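Local structure of ATP-dependent DNA helicase uvsW (Enterobacteria phage T4, 1RIF) at residues 100-105 with 152-157; 120-125 with 146-151; 140-145 with 178-183; 176-179 with 184-187. The protein couples ATP hydrolysis to 3'-5' translocation and unwinding of duplex DNA, and drives branch migration during recombination-dependent repair and the reorganization of stalled replication forks. The protein carries 1 engineered substitution. One frame throughout, in Å; residues are numbered along the deposited sequence.

Contact 1: 100-105 with 152-157; sequences LSKLEI and YLENYE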
loop_
_atom_site.group_PDB
_atom_site.type_symbol
_atom_site.label_atom_id
_atom_site.label_comp_id
_atom_site.label_asym_id
_atom_site.label_seq_id
_atom_site.Cartn_x
_atom_site.Cartn_y
_atom_site.Cartn_z
ATOM N N LEU A 100 5.757 -13.620 17.568
ATOM C CA LEU A 100 6.813 -12.657 17.872
ATOM C C LEU A 100 7.863 -13.191 18.839
ATOM O O LEU A 100 9.038 -12.844 18.741
ATOM C CB LEU A 100 6.222 -11.382 18.475
ATOM C CG LEU A 100 5.607 -10.311 17.570
ATOM C CD1 LEU A 100 5.050 -9.200 18.450
ATOM C CD2 LEU A 100 6.661 -9.768 16.593
ATOM N N SER A 101 7.441 -14.026 19.780
ATOM C CA SER A 101 8.367 -14.554 20.770
ATOM C C SER A 101 9.321 -15.609 20.228
ATOM O O SER A 101 10.282 -15.958 20.899
ATOM C CB SER A 101 7.601 -15.109 21.975
ATOM O OG SER A 101 6.787 -16.203 21.599
ATOM N N LYS A 102 9.075 -16.112 19.023
ATOM C CA LYS A 102 9.963 -17.119 18.443
ATOM C C LYS A 102 11.057 -16.469 17.596
ATOM O O LYS A 102 12.007 -17.125 17.164
ATOM C CB LYS A 102 9.164 -18.120 17.595
ATOM C CG LYS A 102 8.673 -17.607 16.248
ATOM C CD LYS A 102 9.622 -18.001 15.136
ATOM C CE LYS A 102 9.121 -17.540 13.770
ATOM N NZ LYS A 102 7.881 -18.241 13.360
ATOM N N LEU A 103 10.921 -15.170 17.374
ATOM C CA LEU A 103 11.884 -14.422 16.580
ATOM C C LEU A 103 13.079 -13.986 17.431
ATOM O O LEU A 103 12.920 -13.625 18.599
ATOM C CB LEU A 103 11.207 -13.180 15.992
ATOM C CG LEU A 103 9.937 -13.393 15.164
ATOM C CD1 LEU A 103 9.296 -12.050 14.861
ATOM C CD2 LEU A 103 10.270 -14.123 13.868
ATOM N N GLU A 104 14.273 -14.025 16.844
ATOM C CA GLU A 104 15.484 -13.588 17.531
ATOM C C GLU A 104 16.007 -12.390 16.745
ATOM O O GLU A 104 16.763 -12.543 15.789
ATOM C CB GLU A 104 16.530 -14.705 17.557
ATOM C CG GLU A 104 15.992 -16.045 18.039
ATOM C CD GLU A 104 17.088 -16.999 18.496
ATOM O OE1 GLU A 104 18.168 -17.030 17.858
ATOM O OE2 GLU A 104 16.859 -17.726 19.490
ATOM N N ILE A 105 15.582 -11.195 17.146
ATOM C CA ILE A 105 15.970 -9.963 16.469
ATOM C C ILE A 105 17.231 -9.378 17.082
ATOM O O ILE A 105 17.394 -9.381 18.301
ATOM C CB ILE A 105 14.823 -8.932 16.539
ATOM C CG1 ILE A 105 13.537 -9.572 16.018
ATOM C CG2 ILE A 105 15.148 -7.714 15.700
ATOM C CD1 ILE A 105 12.307 -8.715 16.220
ATOM N N TYR A 152 4.705 -12.149 6.186
ATOM C CA TYR A 152 4.235 -12.523 4.857
ATOM C C TYR A 152 5.079 -13.657 4.272
ATOM O O TYR A 152 4.553 -14.636 3.735
ATOM C CB TYR A 152 4.293 -11.325 3.907
ATOM C CG TYR A 152 3.753 -11.660 2.546
ATOM C CD1 TYR A 152 2.383 -11.589 2.279
ATOM C CD2 TYR A 152 4.594 -12.159 1.555
ATOM C CE1 TYR A 152 1.866 -12.021 1.062
ATOM C CE2 TYR A 152 4.091 -12.591 0.342
ATOM C CZ TYR A 152 2.728 -12.527 0.098
ATOM O OH TYR A 152 2.235 -13.017 -1.096
ATOM N N LEU A 153 6.394 -13.503 4.376
ATOM C CA LEU A 153 7.345 -14.484 3.865
ATOM C C LEU A 153 7.008 -15.884 4.386
ATOM O O LEU A 153 6.964 -16.856 3.627
ATOM C CB LEU A 153 8.762 -14.059 4.285
ATOM C CG LEU A 153 10.079 -14.540 3.650
ATOM C CD1 LEU A 153 10.611 -15.711 4.409
ATOM C CD2 LEU A 153 9.897 -14.853 2.177
ATOM N N GLU A 154 6.742 -15.983 5.682
ATOM C CA GLU A 154 6.433 -17.270 6.289
ATOM C C GLU A 154 5.056 -17.844 5.958
ATOM O O GLU A 154 4.870 -19.061 5.968
ATOM C CB GLU A 154 6.560 -17.170 7.808
ATOM C CG GLU A 154 7.903 -16.696 8.294
ATOM C CD GLU A 154 8.041 -16.834 9.798
ATOM O OE1 GLU A 154 7.011 -17.064 10.469
ATOM O OE2 GLU A 154 9.177 -16.702 10.305
ATOM N N ASN A 155 4.098 -16.980 5.658
ATOM C CA ASN A 155 2.738 -17.427 5.393
ATOM C C ASN A 155 2.214 -17.427 3.954
ATOM O O ASN A 155 1.145 -17.982 3.694
ATOM C CB ASN A 155 1.786 -16.621 6.279
ATOM C CG ASN A 155 1.977 -16.923 7.749
ATOM O OD1 ASN A 155 1.531 -17.961 8.239
ATOM N ND2 ASN A 155 2.662 -16.034 8.457
ATOM N N TYR A 156 2.944 -16.807 3.027
ATOM C CA TYR A 156 2.514 -16.750 1.631
ATOM C C TYR A 156 3.659 -16.943 0.650
ATOM O O TYR A 156 4.817 -16.725 0.986
ATOM C CB TYR A 156 1.821 -15.420 1.337
ATOM C CG TYR A 156 0.596 -15.176 2.183
ATOM C CD1 TYR A 156 0.712 -14.718 3.496
ATOM C CD2 TYR A 156 -0.681 -15.405 1.676
ATOM C CE1 TYR A 156 -0.404 -14.492 4.276
ATOM C CE2 TYR A 156 -1.808 -15.182 2.456
ATOM C CZ TYR A 156 -1.659 -14.726 3.753
ATOM O OH TYR A 156 -2.766 -14.501 4.533
ATOM N N GLU A 157 3.319 -17.333 -0.576
ATOM C CA GLU A 157 4.319 -17.581 -1.601
ATOM C C GLU A 157 4.738 -16.430 -2.506
ATOM O O GLU A 157 5.755 -16.529 -3.194
ATOM C CB GLU A 157 3.869 -18.723 -2.494
ATOM C CG GLU A 157 3.970 -20.089 -1.878
ATOM C CD GLU A 157 3.856 -21.150 -2.935
ATOM O OE1 GLU A 157 2.914 -21.054 -3.756
ATOM O OE2 GLU A 157 4.700 -22.069 -2.955
#

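Contact 2: 120-125 with 146-151; sequences DAVFEG and ALLARY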
loop_
_atom_site.group_PDB
_atom_site.type_symbol
_atom_site.label_atom_id
_atom_site.label_comp_id
_atom_site.label_asym_id
_atom_site.label_seq_id
_atom_site.Cartn_x
_atom_site.Cartn_y
_atom_site.Cartn_z
ATOM N N ASP A 120 2.087 -3.204 18.035
ATOM C CA ASP A 120 0.713 -2.803 17.763
ATOM C C ASP A 120 0.524 -2.462 16.281
ATOM O O ASP A 120 -0.423 -2.926 15.644
ATOM C CB ASP A 120 0.329 -1.586 18.621
ATOM C CG ASP A 120 0.064 -1.948 20.081
ATOM O OD1 ASP A 120 0.011 -3.157 20.406
ATOM O OD2 ASP A 120 -0.099 -1.016 20.904
ATOM N N ALA A 121 1.427 -1.646 15.740
ATOM C CA ALA A 121 1.356 -1.237 14.336
ATOM C C ALA A 121 1.373 -2.448 13.396
ATOM O O ALA A 121 0.560 -2.535 12.463
ATOM C CB ALA A 121 2.515 -0.302 14.008
ATOM N N VAL A 122 2.300 -3.375 13.643
ATOM C CA VAL A 122 2.418 -4.582 12.828
ATOM C C VAL A 122 1.145 -5.419 12.919
ATOM O O VAL A 122 0.629 -5.892 11.906
ATOM C CB VAL A 122 3.625 -5.450 13.273
ATOM C CG1 VAL A 122 3.566 -6.812 12.598
ATOM C CG2 VAL A 122 4.929 -4.750 12.918
ATOM N N PHE A 123 0.636 -5.598 14.136
ATOM C CA PHE A 123 -0.580 -6.375 14.339
ATOM C C PHE A 123 -1.771 -5.729 13.619
ATOM O O PHE A 123 -2.544 -6.415 12.948
ATOM C CB PHE A 123 -0.888 -6.506 15.831
ATOM C CG PHE A 123 -2.123 -7.315 16.117
ATOM C CD1 PHE A 123 -2.127 -8.694 15.915
ATOM C CD2 PHE A 123 -3.291 -6.694 16.554
ATOM C CE1 PHE A 123 -3.269 -9.441 16.137
ATOM C CE2 PHE A 123 -4.446 -7.433 16.781
ATOM C CZ PHE A 123 -4.436 -8.808 16.572
ATOM N N GLU A 124 -1.912 -4.413 13.769
ATOM C CA GLU A 124 -2.991 -3.656 13.128
ATOM C C GLU A 124 -2.961 -3.826 11.611
ATOM O O GLU A 124 -4.006 -4.001 10.970
ATOM C CB GLU A 124 -2.849 -2.161 13.438
ATOM C CG GLU A 124 -3.881 -1.597 14.388
ATOM C CD GLU A 124 -5.269 -1.500 13.778
ATOM O OE1 GLU A 124 -5.443 -0.788 12.764
ATOM O OE2 GLU A 124 -6.191 -2.140 14.325
ATOM N N GLY A 125 -1.754 -3.756 11.052
ATOM C CA GLY A 125 -1.578 -3.873 9.615
ATOM C C GLY A 125 -1.897 -5.242 9.070
ATOM O O GLY A 125 -2.634 -5.372 8.087
ATOM N N ALA A 146 10.227 -4.774 8.499
ATOM C CA ALA A 146 10.882 -6.089 8.515
ATOM C C ALA A 146 9.947 -7.153 9.086
ATOM O O ALA A 146 9.869 -8.260 8.565
ATOM C CB ALA A 146 12.164 -6.036 9.346
ATOM N N LEU A 147 9.235 -6.816 10.158
ATOM C CA LEU A 147 8.315 -7.770 10.774
ATOM C C LEU A 147 7.147 -8.097 9.847
ATOM O O LEU A 147 6.728 -9.249 9.740
ATOM C CB LEU A 147 7.812 -7.224 12.114
ATOM C CG LEU A 147 8.912 -7.230 13.176
ATOM C CD1 LEU A 147 8.423 -6.618 14.477
ATOM C CD2 LEU A 147 9.343 -8.670 13.397
ATOM N N LEU A 148 6.628 -7.075 9.176
ATOM C CA LEU A 148 5.535 -7.243 8.232
ATOM C C LEU A 148 5.968 -8.156 7.074
ATOM O O LEU A 148 5.222 -9.051 6.683
ATOM C CB LEU A 148 5.103 -5.872 7.697
ATOM C CG LEU A 148 4.255 -5.034 8.649
ATOM C CD1 LEU A 148 4.235 -3.604 8.148
ATOM C CD2 LEU A 148 2.849 -5.605 8.743
ATOM N N ALA A 149 7.170 -7.936 6.536
ATOM C CA ALA A 149 7.682 -8.765 5.440
ATOM C C ALA A 149 7.974 -10.208 5.905
ATOM O O ALA A 149 7.681 -11.165 5.187
ATOM C CB ALA A 149 8.936 -8.127 4.839
ATOM N N ARG A 150 8.547 -10.353 7.103
ATOM C CA ARG A 150 8.840 -11.666 7.700
ATOM C C ARG A 150 7.546 -12.482 7.797
ATOM O O ARG A 150 7.491 -13.646 7.404
ATOM C CB ARG A 150 9.362 -11.494 9.129
ATOM C CG ARG A 150 10.449 -12.456 9.579
ATOM C CD ARG A 150 10.261 -13.901 9.170
ATOM N NE ARG A 150 11.533 -14.382 8.637
ATOM C CZ ARG A 150 12.014 -15.614 8.770
ATOM N NH1 ARG A 150 11.337 -16.542 9.426
ATOM N NH2 ARG A 150 13.200 -15.905 8.255
ATOM N N TYR A 151 6.513 -11.863 8.364
ATOM C CA TYR A 151 5.229 -12.519 8.519
ATOM C C TYR A 151 4.725 -13.025 7.183
ATOM O O TYR A 151 4.346 -14.179 7.061
ATOM C CB TYR A 151 4.193 -11.557 9.097
ATOM C CG TYR A 151 2.829 -12.189 9.216
ATOM C CD1 TYR A 151 2.463 -12.890 10.364
ATOM C CD2 TYR A 151 1.930 -12.158 8.145
ATOM C CE1 TYR A 151 1.239 -13.551 10.444
ATOM C CE2 TYR A 151 0.705 -12.817 8.215
ATOM C CZ TYR A 151 0.367 -13.511 9.367
ATOM O OH TYR A 151 -0.841 -14.169 9.444
#

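Contact 3: 140-145 with 178-183; sequences GRSLIQ and VDYRLF. Engineered in segment 140-145: R141 (natural residue Lys).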
loop_
_atom_site.group_PDB
_atom_site.type_symbol
_atom_site.label_atom_id
_atom_site.label_comp_id
_atom_site.label_asym_id
_atom_site.label_seq_id
_atom_site.Cartn_x
_atom_site.Cartn_y
_atom_site.Cartn_z
ATOM N N GLY A 140 11.265 3.815 14.560
ATOM C CA GLY A 140 12.098 2.775 13.969
ATOM C C GLY A 140 11.260 1.932 13.033
ATOM O O GLY A 140 11.043 0.739 13.275
ATOM N N ARG A 141 10.790 2.563 11.963
ATOM C CA ARG A 141 9.926 1.913 10.990
ATOM C C ARG A 141 10.527 0.761 10.236
ATOM O O ARG A 141 9.788 -0.035 9.688
ATOM C CB ARG A 141 9.420 2.918 9.967
ATOM C CG ARG A 141 8.661 4.090 10.532
ATOM C CD ARG A 141 8.373 5.011 9.397
ATOM N NE ARG A 141 7.923 6.319 9.826
ATOM C CZ ARG A 141 7.933 7.378 9.031
ATOM N NH1 ARG A 141 8.377 7.256 7.782
ATOM N NH2 ARG A 141 7.497 8.551 9.477
ATOM N N SER A 142 11.852 0.671 10.179
ATOM C CA SER A 142 12.482 -0.422 9.438
ATOM C C SER A 142 12.158 -1.762 10.071
ATOM O O SER A 142 12.014 -2.757 9.365
ATOM C CB SER A 142 14.000 -0.241 9.366
ATOM O OG SER A 142 14.597 -0.278 10.651
ATOM N N LEU A 143 12.037 -1.784 11.401
ATOM C CA LEU A 143 11.715 -3.017 12.117
ATOM C C LEU A 143 10.252 -3.373 11.889
ATOM O O LEU A 143 9.903 -4.552 11.798
ATOM C CB LEU A 143 11.985 -2.869 13.621
ATOM C CG LEU A 143 11.746 -4.123 14.487
ATOM C CD1 LEU A 143 12.577 -5.300 13.968
ATOM C CD2 LEU A 143 12.111 -3.822 15.929
ATOM N N ILE A 144 9.396 -2.355 11.802
ATOM C CA ILE A 144 7.973 -2.581 11.557
ATOM C C ILE A 144 7.838 -3.198 10.175
ATOM O O ILE A 144 7.112 -4.166 9.985
ATOM C CB ILE A 144 7.168 -1.260 11.607
ATOM C CG1 ILE A 144 7.133 -0.734 13.048
ATOM C CG2 ILE A 144 5.762 -1.492 11.062
ATOM C CD1 ILE A 144 6.283 0.517 13.251
ATOM N N GLN A 145 8.556 -2.630 9.214
ATOM C CA GLN A 145 8.541 -3.128 7.847
ATOM C C GLN A 145 9.148 -4.537 7.756
ATOM O O GLN A 145 8.642 -5.395 7.031
ATOM C CB GLN A 145 9.287 -2.144 6.940
ATOM C CG GLN A 145 8.473 -0.892 6.640
ATOM C CD GLN A 145 9.273 0.185 5.933
ATOM O OE1 GLN A 145 10.092 0.861 6.549
ATOM N NE2 GLN A 145 9.048 0.343 4.634
ATOM N N VAL A 178 18.899 -7.334 7.200
ATOM C CA VAL A 178 19.910 -8.353 7.465
ATOM C C VAL A 178 20.506 -8.164 8.868
ATOM O O VAL A 178 20.865 -9.140 9.530
ATOM C CB VAL A 178 21.037 -8.319 6.383
ATOM C CG1 VAL A 178 22.092 -9.381 6.674
ATOM C CG2 VAL A 178 20.440 -8.562 4.997
ATOM N N ASP A 179 20.602 -6.920 9.336
ATOM C CA ASP A 179 21.145 -6.682 10.673
ATOM C C ASP A 179 20.220 -7.285 11.729
ATOM O O ASP A 179 20.686 -7.843 12.732
ATOM C CB ASP A 179 21.332 -5.187 10.939
ATOM C CG ASP A 179 22.045 -4.909 12.256
ATOM O OD1 ASP A 179 23.143 -5.462 12.467
ATOM O OD2 ASP A 179 21.515 -4.134 13.081
ATOM N N TYR A 180 18.913 -7.178 11.497
ATOM C CA TYR A 180 17.916 -7.729 12.420
ATOM C C TYR A 180 18.029 -9.252 12.457
ATOM O O TYR A 180 17.711 -9.903 13.466
ATOM C CB TYR A 180 16.505 -7.357 11.955
ATOM C CG TYR A 180 16.176 -5.896 12.079
ATOM C CD1 TYR A 180 15.531 -5.223 11.045
ATOM C CD2 TYR A 180 16.495 -5.184 13.239
ATOM C CE1 TYR A 180 15.211 -3.882 11.156
ATOM C CE2 TYR A 180 16.176 -3.839 13.361
ATOM C CZ TYR A 180 15.536 -3.199 12.312
ATOM O OH TYR A 180 15.215 -1.869 12.416
ATOM N N ARG A 181 18.472 -9.790 11.322
ATOM C CA ARG A 181 18.653 -11.216 11.095
ATOM C C ARG A 181 17.347 -11.909 10.758
ATOM O O ARG A 181 17.208 -13.118 10.950
ATOM C CB ARG A 181 19.319 -11.885 12.293
ATOM C CG ARG A 181 20.689 -11.317 12.596
ATOM C CD ARG A 181 21.447 -12.188 13.568
ATOM N NE ARG A 181 22.546 -11.454 14.179
ATOM C CZ ARG A 181 23.454 -12.004 14.974
ATOM N NH1 ARG A 181 23.389 -13.300 15.242
ATOM N NH2 ARG A 181 24.420 -11.260 15.501
ATOM N N LEU A 182 16.391 -11.134 10.254
ATOM C CA LEU A 182 15.105 -11.686 9.841
ATOM C C LEU A 182 15.212 -12.103 8.367
ATOM O O LEU A 182 14.405 -12.891 7.871
ATOM C CB LEU A 182 13.992 -10.643 10.025
ATOM C CG LEU A 182 13.703 -10.233 11.473
ATOM C CD1 LEU A 182 12.751 -9.049 11.502
ATOM C CD2 LEU A 182 13.122 -11.415 12.233
ATOM N N PHE A 183 16.229 -11.577 7.688
ATOM C CA PHE A 183 16.484 -11.872 6.281
ATOM C C PHE A 183 17.981 -11.939 6.012
ATOM O O PHE A 183 18.784 -11.433 6.796
ATOM C CB PHE A 183 15.901 -10.775 5.362
ATOM C CG PHE A 183 14.408 -10.644 5.423
ATOM C CD1 PHE A 183 13.799 -9.929 6.450
ATOM C CD2 PHE A 183 13.606 -11.255 4.460
ATOM C CE1 PHE A 183 12.407 -9.824 6.519
ATOM C CE2 PHE A 183 12.214 -11.156 4.519
ATOM C CZ PHE A 183 11.617 -10.437 5.556
#

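Contact 4: 176-179 with 184-187; sequences DFVD and SHAM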
loop_
_atom_site.group_PDB
_atom_site.type_symbol
_atom_site.label_atom_id
_atom_site.label_comp_id
_atom_site.label_asym_id
_atom_site.label_seq_id
_atom_site.Cartn_x
_atom_site.Cartn_y
_atom_site.Cartn_z
ATOM N N ASP A 176 19.446 -3.074 6.958
ATOM C CA ASP A 176 18.729 -3.155 8.227
ATOM C C ASP A 176 18.110 -4.530 8.403
ATOM O O ASP A 176 18.276 -5.157 9.446
ATOM C CB ASP A 176 17.625 -2.104 8.306
ATOM C CG ASP A 176 18.161 -0.688 8.382
ATOM O OD1 ASP A 176 19.334 -0.508 8.776
ATOM O OD2 ASP A 176 17.396 0.250 8.061
ATOM N N PHE A 177 17.384 -4.984 7.380
ATOM C CA PHE A 177 16.717 -6.292 7.394
ATOM C C PHE A 177 17.687 -7.414 7.738
ATOM O O PHE A 177 17.341 -8.342 8.470
ATOM C CB PHE A 177 16.074 -6.577 6.023
ATOM C CG PHE A 177 14.701 -5.956 5.836
ATOM C CD1 PHE A 177 14.386 -4.715 6.396
ATOM C CD2 PHE A 177 13.723 -6.616 5.090
ATOM C CE1 PHE A 177 13.120 -4.150 6.216
ATOM C CE2 PHE A 177 12.457 -6.052 4.909
ATOM C CZ PHE A 177 12.158 -4.823 5.471
ATOM N N VAL A 178 18.899 -7.334 7.200
ATOM C CA VAL A 178 19.910 -8.353 7.465
ATOM C C VAL A 178 20.506 -8.164 8.868
ATOM O O VAL A 178 20.865 -9.140 9.530
ATOM C CB VAL A 178 21.037 -8.319 6.383
ATOM C CG1 VAL A 178 22.092 -9.381 6.674
ATOM C CG2 VAL A 178 20.440 -8.562 4.997
ATOM N N ASP A 179 20.602 -6.920 9.336
ATOM C CA ASP A 179 21.145 -6.682 10.673
ATOM C C ASP A 179 20.220 -7.285 11.729
ATOM O O ASP A 179 20.686 -7.843 12.732
ATOM C CB ASP A 179 21.332 -5.187 10.939
ATOM C CG ASP A 179 22.045 -4.909 12.256
ATOM O OD1 ASP A 179 23.143 -5.462 12.467
ATOM O OD2 ASP A 179 21.515 -4.134 13.081
ATOM N N SER A 184 18.345 -12.558 4.892
ATOM C CA SER A 184 19.737 -12.648 4.454
ATOM C C SER A 184 19.788 -11.854 3.141
ATOM O O SER A 184 18.745 -11.632 2.517
ATOM C CB SER A 184 20.136 -14.100 4.201
ATOM O OG SER A 184 19.427 -14.637 3.103
ATOM N N HIS A 185 20.974 -11.417 2.715
ATOM C CA HIS A 185 21.066 -10.638 1.475
ATOM C C HIS A 185 20.609 -11.355 0.217
ATOM O O HIS A 185 20.015 -10.733 -0.673
ATOM C CB HIS A 185 22.479 -10.093 1.274
ATOM C CG HIS A 185 22.695 -8.770 1.938
ATOM N ND1 HIS A 185 23.484 -8.616 3.059
ATOM C CD2 HIS A 185 22.164 -7.551 1.680
ATOM C CE1 HIS A 185 23.428 -7.360 3.464
ATOM N NE2 HIS A 185 22.632 -6.693 2.645
ATOM N N ALA A 186 20.872 -12.658 0.136
ATOM C CA ALA A 186 20.464 -13.428 -1.031
ATOM C C ALA A 186 18.942 -13.376 -1.196
ATOM O O ALA A 186 18.413 -13.654 -2.273
ATOM C CB ALA A 186 20.933 -14.873 -0.893
ATOM N N MET A 187 18.249 -13.005 -0.123
ATOM C CA MET A 187 16.788 -12.907 -0.115
ATOM C C MET A 187 16.251 -11.508 -0.490
ATOM O O MET A 187 15.042 -11.313 -0.641
ATOM C CB MET A 187 16.263 -13.258 1.284
ATOM C CG MET A 187 16.667 -14.625 1.815
ATOM S SD MET A 187 16.207 -14.797 3.564
ATOM C CE MET A 187 14.423 -14.996 3.454
#

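Contact 1: 100-105 with 152-157
E154 OE1 takes two partners, the ammonium group of K102 and the indole NE1 of W99. From the other segment K102 reaches it with a salt bridge, K102 NZ standing 3.2 Å from E154 OE1. The ammonium group meets that oxygen on its syn side, 18° out of the carboxylate plane, while E154 OE2 is farther from K102 NZ, at 3.7 Å; the hydrogen bond is thus made to one oxygen and is not bifurcated. E154 OE2 pairs instead with R150, one turn earlier on the same helix. Two cationic groups and an indole N-H therefore share one acid, which would be expected to favour its ionised form.

The two side chains approach from opposite directions. E154 runs out straight beyond CG from the last turn of its helix. K102 lies near the end of helix 93-101; its CG sits between the backbone N and the carbonyl carbon (chi1 74°), and bends at chi2 and chi4 (-67°) bring the amine to the acid. The aliphatic part takes a share as well, with K102 CE 3.6 Å from E154 OE2.

This is a surface contact, distant from the nucleotide site. Next to the ion pair, L103 and I105 lay their side chains on L147 of helix 141-155, and I105 pairs through its backbone with I112. The bridge thus fastens the end of helix 93-101 to the C-terminal turn of helix 141-155, the helix that leads into strand 159-163 of the parallel sheet.

Contact 2: 120-125 with 146-151
V122 meets L147 and L148 where two helices of the RecA-like ATP-binding domain pack together; the chain is the N-terminal piece of a longer helicase, holding this domain and an N-terminal one. Helix 116-128 precedes strand 130-133, and helix 141-155 follows the predicted nucleotide-binding loop that comes after that strand, so the contact joins the helices on either side of the strand in the sequence. The backbones come near each other at V122 and L148, whose CA atoms are 6.2 Å apart.

Across the two segments the contact is apolar, with no hydrogen bond between them. The two methyls of V122 divide the work. V122 CG2 rests against L147 CB at 3.9 Å, the two side chains crossing at about a right angle. V122 CG1 lies anti to its own backbone N (chi1 169°), which directs it to L148 CD2, 4.1 Å away; here the side chains slide past each other in opposite directions.

The partly exposed D120 and E124 make salt bridges with R93 and R131 respectively, whereas Y151 is buried and its hydroxyl bonds to E89. Within the apolar layer, F96 of helix 93-101 also touches V122, and L126 adds to the packing around L148.

Backbone as well as side chain is used, for one methyl of the leucine comes up against a main-chain oxygen: L148 CD2 lies 3.9 Å from V122 O.

Contact 3: 140-145 with 178-183
The hydroxyls of S142 and Y180 face each other at the centre of the contact, with S142 OG 2.5 Å from Y180 OH. This hydrogen bond is unusually short, so its exact length is best taken with caution; either oxygen could be the donor. S142 OG lies in the plane of the phenol ring, at its edge, placed there by a chi1 of 63° that sets it between the backbone N and the carbonyl carbon. The backbone L143 N also comes near, 3.3 Å from Y180 OH, but at an angle too poor for a bond.

While the serine takes the edge, L143 takes a face. Its CD1 methyl sits 3.8 Å from the centroid of the Y180 ring and only 5° off the ring normal, a CH-pi contact over the centre. L143 CB adds a contact of 3.8 Å with Y180 CZ. L143 CD1 also makes a looser apolar approach of 4.5 Å to L182 CD1, from the turn that follows helix 167-180.

In the next shell, A146 touches both Y180 and L182, the backbones of Y106 and Y180 are hydrogen-bonded, and P114 packs on L143. D176 touches S142. The side chain of the engineered R141 leaves its backbone away from the contact and makes salt bridges with D232 and E233 of the predicted DEAH box.

G140, R141 and S142 belong to the predicted ATP site, and the turn from G140 into helix 141-155 is the P-loop (Walker A) region of a superfamily 2 helicase; the tyrosine packs against that helix's first turn.

Contact 4: 176-179 with 184-187
Helix 167-180 of the RecA-like domain gives way to a tight turn, and the chain then doubles back through a short 3-10 segment, 185-187, before entering strand 188-190 at the edge of the parallel sheet. V178, in the last full turn of the helix, packs against this returning connection. Its principal partner is the imidazole of H185: V178 CG2 stands 3.5 Å from the ring centroid, 8° off the normal, so that the methyl lies over the middle of one face in a CH-pi contact. The nearest ring atoms, H185 CE1 and H185 ND1, are each 3.6 Å from V178 CG2. The other branch shares the same face less closely, with V178 CG1 3.9 Å from H185 ND1.

The two side chains cross at about a right angle. V178 CG2 is anti to the carbonyl carbon, while CG1 is anti to the backbone N (chi1 180°), an arrangement that leaves both methyls on the side of the ring. The same V178 CG2 reaches the main chain one residue earlier, 3.8 Å from S184 C, and it is at S184 that the two backbones come nearest, the CA atoms of V178 and S184 being 5.2 Å apart.

Around this pair, H185 NE2 bonds to D175 of helix 167-180, and K202 bonds to the carbonyl oxygen of H185. The imidazole is therefore held in two ways, its face by an apolar methyl and its NE2 by a carboxylate. That acidic partner fixes the ring's rotation and would tend to stabilise positive charge on it.

Overall arrangement
From the N terminus, the end of helix 93-101 and its following loop come first; contact 1 ties them to the C-terminal end of helix 141-155, closing the longest of the four loops. Contact 2 falls within that loop, joining helix 116-128 to the middle of the same helix. Contact 3 begins at the start of helix 141-155 and reaches ahead to the end of helix 167-180, so it crosses both earlier contacts. Contact 4 is local: it opens on helix 167-180, sharing V178 and D179 with contact 3, and joins that helix to the connection leading into strand 188-190. Helix 141-155 serves contacts 1, 2 and 3, and F183 and F177 link contacts 3 and 4.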